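Long-range contacts in methionine gamma-lyase (Trichomonas vaginalis, PDB 1E5E), which belongs to the Cys/Met metabolism family of pyridoxal-phosphate-dependent enzymes and here carries the bound ligand PPJ in a pocket to which two subunits contribute: residues L161-M166 with H298-K303; P190-P195 with K303-Y308; S344-P349 with I372-G377. All blocks are in the same frame, centred on the assembly; numbering follows the deposited sequence.

Contact 1: L161-M166 with H298-K303; sequences LKIIDM and HDIAKK. With SO4 (sulfate ion), chain D.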
loop_
_atom_site.group_PDB
_atom_site.type_symbol
_atom_site.label_atom_id
_atom_site.label_comp_id
_atom_site.label_asym_id
_atom_site.label_seq_id
_atom_site.Cartn_x
_atom_site.Cartn_y
_atom_site.Cartn_z
ATOM N N LEU A 161 -18.188 -27.338 14.052
ATOM C CA LEU A 161 -18.117 -27.934 12.755
ATOM C C LEU A 161 -19.327 -28.838 12.494
ATOM O O LEU A 161 -19.334 -29.723 11.639
ATOM C CB LEU A 161 -16.806 -28.691 12.489
ATOM C CG LEU A 161 -15.520 -27.910 12.842
ATOM C CD1 LEU A 161 -14.266 -28.709 12.513
ATOM C CD2 LEU A 161 -15.531 -26.542 12.152
ATOM N N LYS A 162 -20.458 -28.481 13.122
ATOM C CA LYS A 162 -21.699 -29.223 12.923
ATOM C C LYS A 162 -22.075 -29.117 11.439
ATOM O O LYS A 162 -21.957 -28.021 10.884
ATOM C CB LYS A 162 -22.837 -28.772 13.807
ATOM C CG LYS A 162 -24.236 -29.265 13.462
ATOM C CD LYS A 162 -25.268 -28.639 14.411
ATOM C CE LYS A 162 -25.447 -27.140 14.205
ATOM N NZ LYS A 162 -26.738 -26.723 14.914
ATOM N N ILE A 163 -22.489 -30.222 10.828
ATOM C CA ILE A 163 -22.862 -30.144 9.427
ATOM C C ILE A 163 -24.350 -29.924 9.277
ATOM O O ILE A 163 -25.103 -30.532 10.017
ATOM C CB ILE A 163 -22.501 -31.468 8.679
ATOM C CG1 ILE A 163 -21.019 -31.765 8.901
ATOM C CG2 ILE A 163 -22.871 -31.409 7.211
ATOM C CD1 ILE A 163 -20.064 -30.759 8.309
ATOM N N ILE A 164 -24.784 -29.090 8.346
ATOM C CA ILE A 164 -26.212 -28.866 8.174
ATOM C C ILE A 164 -26.562 -29.288 6.766
ATOM O O ILE A 164 -25.864 -28.917 5.825
ATOM C CB ILE A 164 -26.620 -27.420 8.424
ATOM C CG1 ILE A 164 -26.392 -27.047 9.906
ATOM C CG2 ILE A 164 -28.084 -27.172 7.992
ATOM C CD1 ILE A 164 -26.273 -25.543 10.022
ATOM N N ASP A 165 -27.616 -30.072 6.622
ATOM C CA ASP A 165 -28.151 -30.464 5.330
ATOM C C ASP A 165 -28.893 -29.278 4.718
ATOM O O ASP A 165 -30.052 -28.990 5.001
ATOM C CB ASP A 165 -29.088 -31.669 5.514
ATOM C CG ASP A 165 -29.655 -32.129 4.195
ATOM O OD1 ASP A 165 -29.705 -31.397 3.193
ATOM O OD2 ASP A 165 -30.111 -33.289 4.170
ATOM N N MET A 166 -28.185 -28.566 3.846
ATOM C CA MET A 166 -28.653 -27.347 3.205
ATOM C C MET A 166 -29.844 -27.567 2.278
ATOM O O MET A 166 -30.774 -26.752 2.312
ATOM C CB MET A 166 -27.528 -26.674 2.383
ATOM C CG MET A 166 -26.429 -26.111 3.272
ATOM S SD MET A 166 -25.220 -25.070 2.436
ATOM C CE MET A 166 -24.307 -26.287 1.516
ATOM N N HIS A 298 -21.471 -36.818 7.829
ATOM C CA HIS A 298 -20.385 -37.121 6.914
ATOM C C HIS A 298 -20.824 -37.313 5.462
ATOM O O HIS A 298 -20.192 -36.758 4.556
ATOM C CB HIS A 298 -19.579 -38.360 7.356
ATOM C CG HIS A 298 -18.483 -38.614 6.356
ATOM N ND1 HIS A 298 -17.417 -37.744 6.231
ATOM C CD2 HIS A 298 -18.361 -39.570 5.375
ATOM C CE1 HIS A 298 -16.659 -38.181 5.234
ATOM N NE2 HIS A 298 -17.211 -39.265 4.702
ATOM N N ASP A 299 -21.881 -38.058 5.205
ATOM C CA ASP A 299 -22.457 -38.238 3.884
ATOM C C ASP A 299 -23.035 -36.917 3.376
ATOM O O ASP A 299 -22.952 -36.658 2.173
ATOM C CB ASP A 299 -23.513 -39.324 4.046
ATOM C CG ASP A 299 -22.835 -40.626 4.476
ATOM O OD1 ASP A 299 -23.479 -41.357 5.263
ATOM O OD2 ASP A 299 -21.692 -40.921 4.043
ATOM N N ILE A 300 -23.594 -36.103 4.259
ATOM C CA ILE A 300 -24.078 -34.772 3.940
ATOM C C ILE A 300 -22.888 -33.845 3.637
ATOM O O ILE A 300 -22.868 -33.183 2.602
ATOM C CB ILE A 300 -24.867 -34.056 5.047
ATOM C CG1 ILE A 300 -26.153 -34.828 5.411
ATOM C CG2 ILE A 300 -25.203 -32.618 4.660
ATOM C CD1 ILE A 300 -27.023 -35.108 4.196
ATOM N N ALA A 301 -21.834 -33.950 4.432
ATOM C CA ALA A 301 -20.633 -33.132 4.271
ATOM C C ALA A 301 -19.975 -33.501 2.946
ATOM O O ALA A 301 -19.579 -32.658 2.160
ATOM C CB ALA A 301 -19.650 -33.397 5.398
ATOM N N LYS A 302 -19.969 -34.811 2.681
ATOM C CA LYS A 302 -19.419 -35.331 1.445
ATOM C C LYS A 302 -20.195 -34.839 0.227
ATOM O O LYS A 302 -19.591 -34.504 -0.777
ATOM C CB LYS A 302 -19.425 -36.862 1.478
ATOM C CG LYS A 302 -18.833 -37.520 0.225
ATOM C CD LYS A 302 -18.777 -39.030 0.490
ATOM C CE LYS A 302 -18.557 -39.826 -0.778
ATOM N NZ LYS A 302 -17.205 -39.648 -1.345
ATOM N N LYS A 303 -21.517 -34.794 0.284
ATOM C CA LYS A 303 -22.309 -34.267 -0.820
ATOM C C LYS A 303 -22.126 -32.753 -0.969
ATOM O O LYS A 303 -22.061 -32.279 -2.121
ATOM C CB LYS A 303 -23.766 -34.681 -0.663
ATOM C CG LYS A 303 -24.821 -33.722 -1.176
HETATM S S SO4 D . -14.560 -39.934 1.468
HETATM O O1 SO4 D . -13.156 -40.467 1.518
HETATM O O2 SO4 D . -15.032 -39.589 2.851
HETATM O O3 SO4 D . -15.467 -41.034 0.940
HETATM O O4 SO4 D . -14.613 -38.764 0.531
#
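The irregular run 161-166 passes beside the helix that holds 298-303, closest at D165 and I300, whose CA atoms are 6.1 Å apart, and nearly as close at I163 and A301. This is loop-to-helix packing in a fold of the PLP-dependent aminotransferase clan: the loop leads from strand 148-154 of the seven-stranded sheet into helix 166-174, and the short helix 298-304 lies against it. No hydrogen bond joins the two segments directly, and the meeting is mostly aliphatic. The side chains of I163 and I300 run antiparallel alongside one another and touch methyl to methyl, CG2 of I163 being 3.7 Å from CG2 of I300. The other branch of I163 reaches A301: with CG1 beside the backbone N (chi1 -55°), the chain carries CD1 to 4.0 Å from CB of A301. I300 meets D165 at about a right angle and sets its CD1 3.6 Å from OD2 of the carboxylate. The polar partner of that carboxylate is local: D165 is the N-cap of helix 166-174, and its OD1 accepts the backbone N-H of R168. The side chain of I164 packs on F153 and T134. Away from the loop, H298 and K302, one helical turn apart, reach a sulfate probably left from the crystallisation liquor. K302 NZ lies 3.2 Å from sulfate O3, with a weaker bond to O4. The H298 ring meets the anion edge-on, its NE2 donating in the ring plane to sulfate O2 at 2.9 Å, the N-H...O angle being 131°, well off straight.

Contact 2: P190-P195 with K303-Y308; sequences PMITNP and KQMRMY. Unlike the reference sequence in segment 303-308: Y308 (reference Ser). With SO4 (sulfate ion), chain D.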
loop_
_atom_site.group_PDB
_atom_site.type_symbol
_atom_site.label_atom_id
_atom_site.label_comp_id
_atom_site.label_asym_id
_atom_site.label_seq_id
_atom_site.Cartn_x
_atom_site.Cartn_y
_atom_site.Cartn_z
ATOM N N PRO A 190 -15.444 -20.814 -1.667
ATOM C CA PRO A 190 -16.066 -21.202 -2.902
ATOM C C PRO A 190 -15.349 -22.386 -3.528
ATOM O O PRO A 190 -15.905 -23.009 -4.444
ATOM C CB PRO A 190 -15.964 -19.980 -3.841
ATOM C CG PRO A 190 -15.659 -18.819 -2.952
ATOM C CD PRO A 190 -14.977 -19.394 -1.720
ATOM N N MET A 191 -14.171 -22.771 -3.021
ATOM C CA MET A 191 -13.485 -23.903 -3.601
ATOM C C MET A 191 -14.101 -25.186 -3.062
ATOM O O MET A 191 -13.864 -26.199 -3.692
ATOM C CB MET A 191 -12.020 -23.980 -3.208
ATOM C CG MET A 191 -11.051 -23.032 -3.842
ATOM S SD MET A 191 -11.160 -23.015 -5.653
ATOM C CE MET A 191 -12.135 -21.529 -5.777
ATOM N N ILE A 192 -14.776 -25.136 -1.926
ATOM C CA ILE A 192 -15.203 -26.401 -1.322
ATOM C C ILE A 192 -16.709 -26.544 -1.537
ATOM O O ILE A 192 -17.202 -27.621 -1.821
ATOM C CB ILE A 192 -14.797 -26.451 0.162
ATOM C CG1 ILE A 192 -13.278 -26.738 0.273
ATOM C CG2 ILE A 192 -15.611 -27.479 0.935
ATOM C CD1 ILE A 192 -12.730 -26.806 1.679
ATOM N N THR A 193 -17.416 -25.448 -1.360
ATOM C CA THR A 193 -18.860 -25.461 -1.511
ATOM C C THR A 193 -19.415 -24.257 -2.239
ATOM O O THR A 193 -19.005 -23.128 -1.985
ATOM C CB THR A 193 -19.523 -25.478 -0.102
ATOM O OG1 THR A 193 -19.191 -26.716 0.577
ATOM C CG2 THR A 193 -21.041 -25.499 -0.238
ATOM N N ASN A 194 -20.416 -24.471 -3.053
ATOM C CA ASN A 194 -21.209 -23.397 -3.668
ATOM C C ASN A 194 -22.625 -23.613 -3.141
ATOM O O ASN A 194 -23.449 -24.352 -3.705
ATOM C CB ASN A 194 -21.202 -23.490 -5.195
ATOM C CG ASN A 194 -19.847 -23.158 -5.791
ATOM O OD1 ASN A 194 -19.511 -23.577 -6.910
ATOM N ND2 ASN A 194 -18.986 -22.406 -5.098
ATOM N N PRO A 195 -22.993 -23.006 -2.018
ATOM C CA PRO A 195 -24.275 -23.243 -1.398
ATOM C C PRO A 195 -25.474 -23.007 -2.292
ATOM O O PRO A 195 -26.468 -23.745 -2.082
ATOM C CB PRO A 195 -24.290 -22.383 -0.141
ATOM C CG PRO A 195 -22.819 -22.096 0.116
ATOM C CD PRO A 195 -22.126 -22.107 -1.203
ATOM N N LYS A 303 -21.517 -34.794 0.284
ATOM C CA LYS A 303 -22.309 -34.267 -0.820
ATOM C C LYS A 303 -22.126 -32.753 -0.969
ATOM O O LYS A 303 -22.061 -32.279 -2.121
ATOM C CB LYS A 303 -23.766 -34.681 -0.663
ATOM C CG LYS A 303 -24.821 -33.722 -1.176
ATOM N N GLN A 304 -21.914 -32.022 0.110
ATOM C CA GLN A 304 -21.788 -30.578 0.028
ATOM C C GLN A 304 -20.377 -29.997 -0.116
ATOM O O GLN A 304 -20.205 -28.869 -0.550
ATOM C CB GLN A 304 -22.367 -30.025 1.365
ATOM C CG GLN A 304 -23.798 -30.482 1.541
ATOM C CD GLN A 304 -24.553 -29.828 2.660
ATOM O OE1 GLN A 304 -25.776 -29.736 2.531
ATOM N NE2 GLN A 304 -23.952 -29.346 3.745
ATOM N N MET A 305 -19.348 -30.755 0.270
ATOM C CA MET A 305 -17.970 -30.291 0.272
ATOM C C MET A 305 -17.057 -31.039 -0.673
ATOM O O MET A 305 -16.923 -32.262 -0.554
ATOM C CB MET A 305 -17.443 -30.423 1.735
ATOM C CG MET A 305 -18.355 -29.718 2.731
ATOM S SD MET A 305 -17.907 -29.922 4.458
ATOM C CE MET A 305 -16.343 -29.030 4.449
ATOM N N ARG A 306 -16.375 -30.366 -1.586
ATOM C CA ARG A 306 -15.460 -31.043 -2.486
ATOM C C ARG A 306 -14.217 -31.498 -1.722
ATOM O O ARG A 306 -13.468 -32.327 -2.262
ATOM C CB ARG A 306 -15.018 -30.163 -3.647
ATOM C CG ARG A 306 -16.179 -29.451 -4.314
ATOM C CD ARG A 306 -15.831 -28.845 -5.693
ATOM N NE ARG A 306 -17.115 -28.387 -6.265
ATOM C CZ ARG A 306 -17.784 -27.294 -5.908
ATOM N NH1 ARG A 306 -17.379 -26.392 -5.010
ATOM N NH2 ARG A 306 -18.942 -27.061 -6.519
ATOM N N MET A 307 -13.851 -30.767 -0.649
ATOM C CA MET A 307 -12.717 -31.123 0.188
ATOM C C MET A 307 -13.242 -31.015 1.620
ATOM O O MET A 307 -14.247 -30.313 1.770
ATOM C CB MET A 307 -11.475 -30.226 0.016
ATOM C CG MET A 307 -10.886 -30.536 -1.361
ATOM S SD MET A 307 -9.357 -29.718 -1.717
ATOM C CE MET A 307 -9.886 -28.020 -1.970
ATOM N N TYR A 308 -12.566 -31.586 2.600
ATOM C CA TYR A 308 -13.123 -31.511 3.939
ATOM C C TYR A 308 -12.638 -30.323 4.746
ATOM O O TYR A 308 -13.007 -30.223 5.923
ATOM C CB TYR A 308 -12.912 -32.855 4.670
ATOM C CG TYR A 308 -13.754 -33.957 4.033
ATOM C CD1 TYR A 308 -13.183 -35.051 3.391
ATOM C CD2 TYR A 308 -15.138 -33.891 4.101
ATOM C CE1 TYR A 308 -13.977 -36.056 2.855
ATOM C CE2 TYR A 308 -15.950 -34.868 3.560
ATOM C CZ TYR A 308 -15.343 -35.961 2.952
ATOM O OH TYR A 308 -16.156 -36.916 2.397
HETATM S S SO4 D . -14.560 -39.934 1.468
HETATM O O1 SO4 D . -13.156 -40.467 1.518
HETATM O O2 SO4 D . -15.032 -39.589 2.851
HETATM O O3 SO4 D . -15.467 -41.034 0.940
HETATM O O4 SO4 D . -14.613 -38.764 0.531
#
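The hydroxyl of T193 makes the shortest polar bond here, OG1 donating to the backbone O of Q304 at 2.6 Å and approaching that carbonyl from well above its plane. Beside it, I192 O receives R306 N at 2.9 Å; this bond is nearly straight (165°) and lies in the carbonyl plane, on a lone pair. The same I192 oxygen has the CA of M305 3.5 Å away in a CA-H...O contact. These bonds tie the loop between strands 180-184 and 202-206 of the large sheet to the chain just leaving helix 298-304, where M305 is the first residue to break helical geometry. I192 lies against both methionines: its CG2 is 3.6 Å from CB of M305 and 3.3 Å from the backbone O of M307, while CG1, set beside the backbone N (chi1 -76°), meets CB of M307 at 3.9 Å and roughly a right angle. M264 of helix 260-279 touches both I192 and M307. R306 runs extended from CG to NE over the loop, bringing NH2 to 3.6 Å from N194 OD1, with the amide and guanidinium planes 57° apart. ND2 of N194 bonds to E75 and, weakly, to P190 O and T193 O of its own loop, and NH2 of R306 has a long, weak ion pair with D197.

Contact 3: S344-P349 with I372-G377; sequences SLIQHP and IRLSVG. With PPJ (N-(hydroxy{3-hydroxy-2-methyl-5-[(phosphonooxy)methyl]pyridin-4-yl}methyl)norvaline), chain C.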
loop_
_atom_site.group_PDB
_atom_site.type_symbol
_atom_site.label_atom_id
_atom_site.label_comp_id
_atom_site.label_asym_id
_atom_site.label_seq_id
_atom_site.Cartn_x
_atom_site.Cartn_y
_atom_site.Cartn_z
ATOM N N SER A 344 -0.885 -21.904 10.622
ATOM C CA SER A 344 -1.895 -22.581 11.417
ATOM C C SER A 344 -2.224 -21.774 12.680
ATOM O O SER A 344 -1.316 -21.273 13.334
ATOM C CB SER A 344 -1.377 -23.971 11.798
ATOM O OG SER A 344 -1.185 -24.788 10.665
ATOM N N LEU A 345 -3.514 -21.630 12.949
ATOM C CA LEU A 345 -3.959 -20.791 14.066
ATOM C C LEU A 345 -4.783 -21.645 15.034
ATOM O O LEU A 345 -5.565 -22.476 14.555
ATOM C CB LEU A 345 -4.810 -19.598 13.581
ATOM C CG LEU A 345 -4.041 -18.523 12.784
ATOM C CD1 LEU A 345 -4.978 -17.466 12.181
ATOM C CD2 LEU A 345 -3.009 -17.830 13.669
ATOM N N ILE A 346 -4.799 -21.327 16.321
ATOM C CA ILE A 346 -5.563 -22.104 17.275
ATOM C C ILE A 346 -6.134 -21.223 18.372
ATOM O O ILE A 346 -5.400 -20.329 18.794
ATOM C CB ILE A 346 -4.680 -23.218 17.896
ATOM C CG1 ILE A 346 -5.543 -24.312 18.556
ATOM C CG2 ILE A 346 -3.632 -22.693 18.865
ATOM C CD1 ILE A 346 -4.671 -25.481 18.997
ATOM N N GLN A 347 -7.274 -21.550 18.970
ATOM C CA GLN A 347 -7.853 -20.712 20.020
ATOM C C GLN A 347 -8.883 -21.502 20.835
ATOM O O GLN A 347 -9.232 -22.635 20.483
ATOM C CB GLN A 347 -8.542 -19.474 19.435
ATOM C CG GLN A 347 -9.695 -19.739 18.465
ATOM C CD GLN A 347 -11.016 -19.432 19.163
ATOM O OE1 GLN A 347 -11.066 -18.774 20.207
ATOM N NE2 GLN A 347 -12.090 -19.942 18.574
ATOM N N HIS A 348 -9.393 -20.834 21.868
ATOM C CA HIS A 348 -10.283 -21.502 22.821
ATOM C C HIS A 348 -11.614 -20.778 22.790
ATOM O O HIS A 348 -11.719 -19.698 23.379
ATOM C CB HIS A 348 -9.599 -21.423 24.206
ATOM C CG HIS A 348 -10.490 -21.969 25.288
ATOM N ND1 HIS A 348 -11.296 -21.173 26.079
ATOM C CD2 HIS A 348 -10.764 -23.259 25.638
ATOM C CE1 HIS A 348 -11.981 -21.934 26.917
ATOM N NE2 HIS A 348 -11.661 -23.201 26.675
ATOM N N PRO A 349 -12.596 -21.267 22.062
ATOM C CA PRO A 349 -13.821 -20.530 21.828
ATOM C C PRO A 349 -14.580 -20.019 23.033
ATOM O O PRO A 349 -15.004 -18.843 23.032
ATOM C CB PRO A 349 -14.685 -21.448 20.972
ATOM C CG PRO A 349 -13.868 -22.634 20.624
ATOM C CD PRO A 349 -12.512 -22.508 21.251
ATOM N N ILE A 372 -11.298 -26.809 21.785
ATOM C CA ILE A 372 -10.243 -26.070 21.111
ATOM C C ILE A 372 -10.544 -25.998 19.611
ATOM O O ILE A 372 -10.932 -27.038 19.046
ATOM C CB ILE A 372 -8.895 -26.794 21.315
ATOM C CG1 ILE A 372 -8.538 -26.731 22.794
ATOM C CG2 ILE A 372 -7.771 -26.152 20.493
ATOM C CD1 ILE A 372 -7.474 -27.682 23.290
ATOM N N ARG A 373 -10.374 -24.846 18.966
ATOM C CA ARG A 373 -10.603 -24.766 17.512
ATOM C C ARG A 373 -9.277 -24.525 16.785
ATOM O O ARG A 373 -8.506 -23.623 17.104
ATOM C CB ARG A 373 -11.639 -23.691 17.175
ATOM C CG ARG A 373 -12.073 -23.636 15.717
ATOM C CD ARG A 373 -12.767 -22.295 15.382
ATOM N NE ARG A 373 -11.764 -21.208 15.395
ATOM C CZ ARG A 373 -12.085 -19.905 15.276
ATOM N NH1 ARG A 373 -13.349 -19.523 15.146
ATOM N NH2 ARG A 373 -11.122 -18.994 15.303
ATOM N N LEU A 374 -9.020 -25.237 15.693
ATOM C CA LEU A 374 -7.755 -25.185 14.988
ATOM C C LEU A 374 -8.041 -24.896 13.517
ATOM O O LEU A 374 -8.941 -25.569 13.020
ATOM C CB LEU A 374 -7.000 -26.507 15.097
ATOM C CG LEU A 374 -5.751 -26.762 14.268
ATOM C CD1 LEU A 374 -4.570 -25.879 14.686
ATOM C CD2 LEU A 374 -5.377 -28.255 14.387
ATOM N N SER A 375 -7.212 -24.066 12.894
ATOM C CA SER A 375 -7.332 -23.772 11.494
ATOM C C SER A 375 -5.957 -24.131 10.923
ATOM O O SER A 375 -5.008 -23.577 11.446
ATOM C CB SER A 375 -7.568 -22.267 11.190
ATOM O OG SER A 375 -7.857 -22.160 9.786
ATOM N N VAL A 376 -5.874 -25.173 10.131
ATOM C CA VAL A 376 -4.561 -25.685 9.737
ATOM C C VAL A 376 -4.089 -24.904 8.506
ATOM O O VAL A 376 -4.885 -24.763 7.571
ATOM C CB VAL A 376 -4.695 -27.178 9.377
ATOM C CG1 VAL A 376 -3.439 -27.781 8.779
ATOM C CG2 VAL A 376 -5.100 -27.955 10.636
ATOM N N GLY A 377 -2.827 -24.557 8.459
ATOM C CA GLY A 377 -2.219 -23.855 7.340
ATOM C C GLY A 377 -1.380 -24.795 6.456
ATOM O O GLY A 377 -1.647 -25.994 6.423
HETATM N N1 PPJ C . -18.500 -15.321 9.706
HETATM C C2 PPJ C . -17.718 -16.313 10.179
HETATM C C6 PPJ C . -18.299 -14.029 10.090
HETATM C C2A PPJ C . -18.065 -17.674 10.215
HETATM C C3 PPJ C . -16.593 -15.907 10.926
HETATM O O3 PPJ C . -15.931 -16.883 11.489
HETATM C C4 PPJ C . -16.263 -14.566 11.146
HETATM C C4A PPJ C . -15.104 -14.273 11.926
HETATM C C5 PPJ C . -17.166 -13.568 10.780
HETATM N N PPJ C . -14.588 -15.114 12.842
HETATM C C5A PPJ C . -16.873 -12.166 10.795
HETATM O OP4 PPJ C . -16.055 -11.893 9.833
HETATM P P PPJ C . -15.130 -10.634 10.145
HETATM O OP1 PPJ C . -14.289 -10.413 8.809
HETATM O OP2 PPJ C . -14.218 -10.962 11.366
HETATM O OP3 PPJ C . -15.990 -9.333 10.461
HETATM C CA PPJ C . -13.433 -14.898 13.533
HETATM C CB PPJ C . -13.125 -13.598 14.147
HETATM C C PPJ C . -13.080 -15.979 14.397
HETATM C CG PPJ C . -13.888 -13.061 15.302
HETATM C CD PPJ C . -13.110 -13.269 16.513
HETATM O O PPJ C . -13.899 -16.965 14.482
HETATM O OXT PPJ C . -11.834 -16.224 14.704
#
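R373 holds the carboxylate of PPJ with two nearly straight, side-by-side bonds, NH1 to O at 2.7 Å and NH2 to OXT at 2.9 Å. It stands on an antiparallel strand pair, 345-347 against 372-375, in the smaller, five-stranded sheet of this PLP-dependent fold. The ligand approaches the guanidinium edge in plane, whereas Q347 covers one face: its NE2 sits over the centre, 3.3 Å from CZ, with the amide plane turned 62° from the guanidinium. N158 accepts a further bond from NH1, and T353 holds the Q347 amide that lies over the guanidinium. In Q347, CG lies between the backbone N and the carbonyl carbon (chi1 60°), and a bend at chi2 then brings the amide over its neighbour. Beneath, Q347 and R373 form a hydrogen-bonded pair, as do L345 and S375. I346 and L374, the non-hydrogen-bonded pair between them, turn to the other face, toward F388 of helix 381-396. On that side I346 CG1 presses against I372 CG2 at a tight 3.5 Å. Past the strand ends, S344 OG bonds to E379 and also accepts the backbone N-H of G377 at 2.8 Å, almost straight (166°).

Overall arrangement
Contacts 1 and 2 are neighbours, their centres about 10 Å apart. They share K303 and helix 298-304, and their segments alternate along the chain. This one helix and the residues just after it pack on two loops of the seven-stranded sheet region. Q304 bridges them directly, its amide probably bonding to both I164 O and M166 N, while H298, K302 and Y308 meet round one sulfate. Contact 3 closes later in the chain, in the five-stranded sheet, with its centre about 21 Å from that of contact 1 and 20 Å from that of contact 2, and touches neither. It alone of the three includes a residue of the PPJ pocket; contacts 1 and 2 join parts of the fold farther from the ligand.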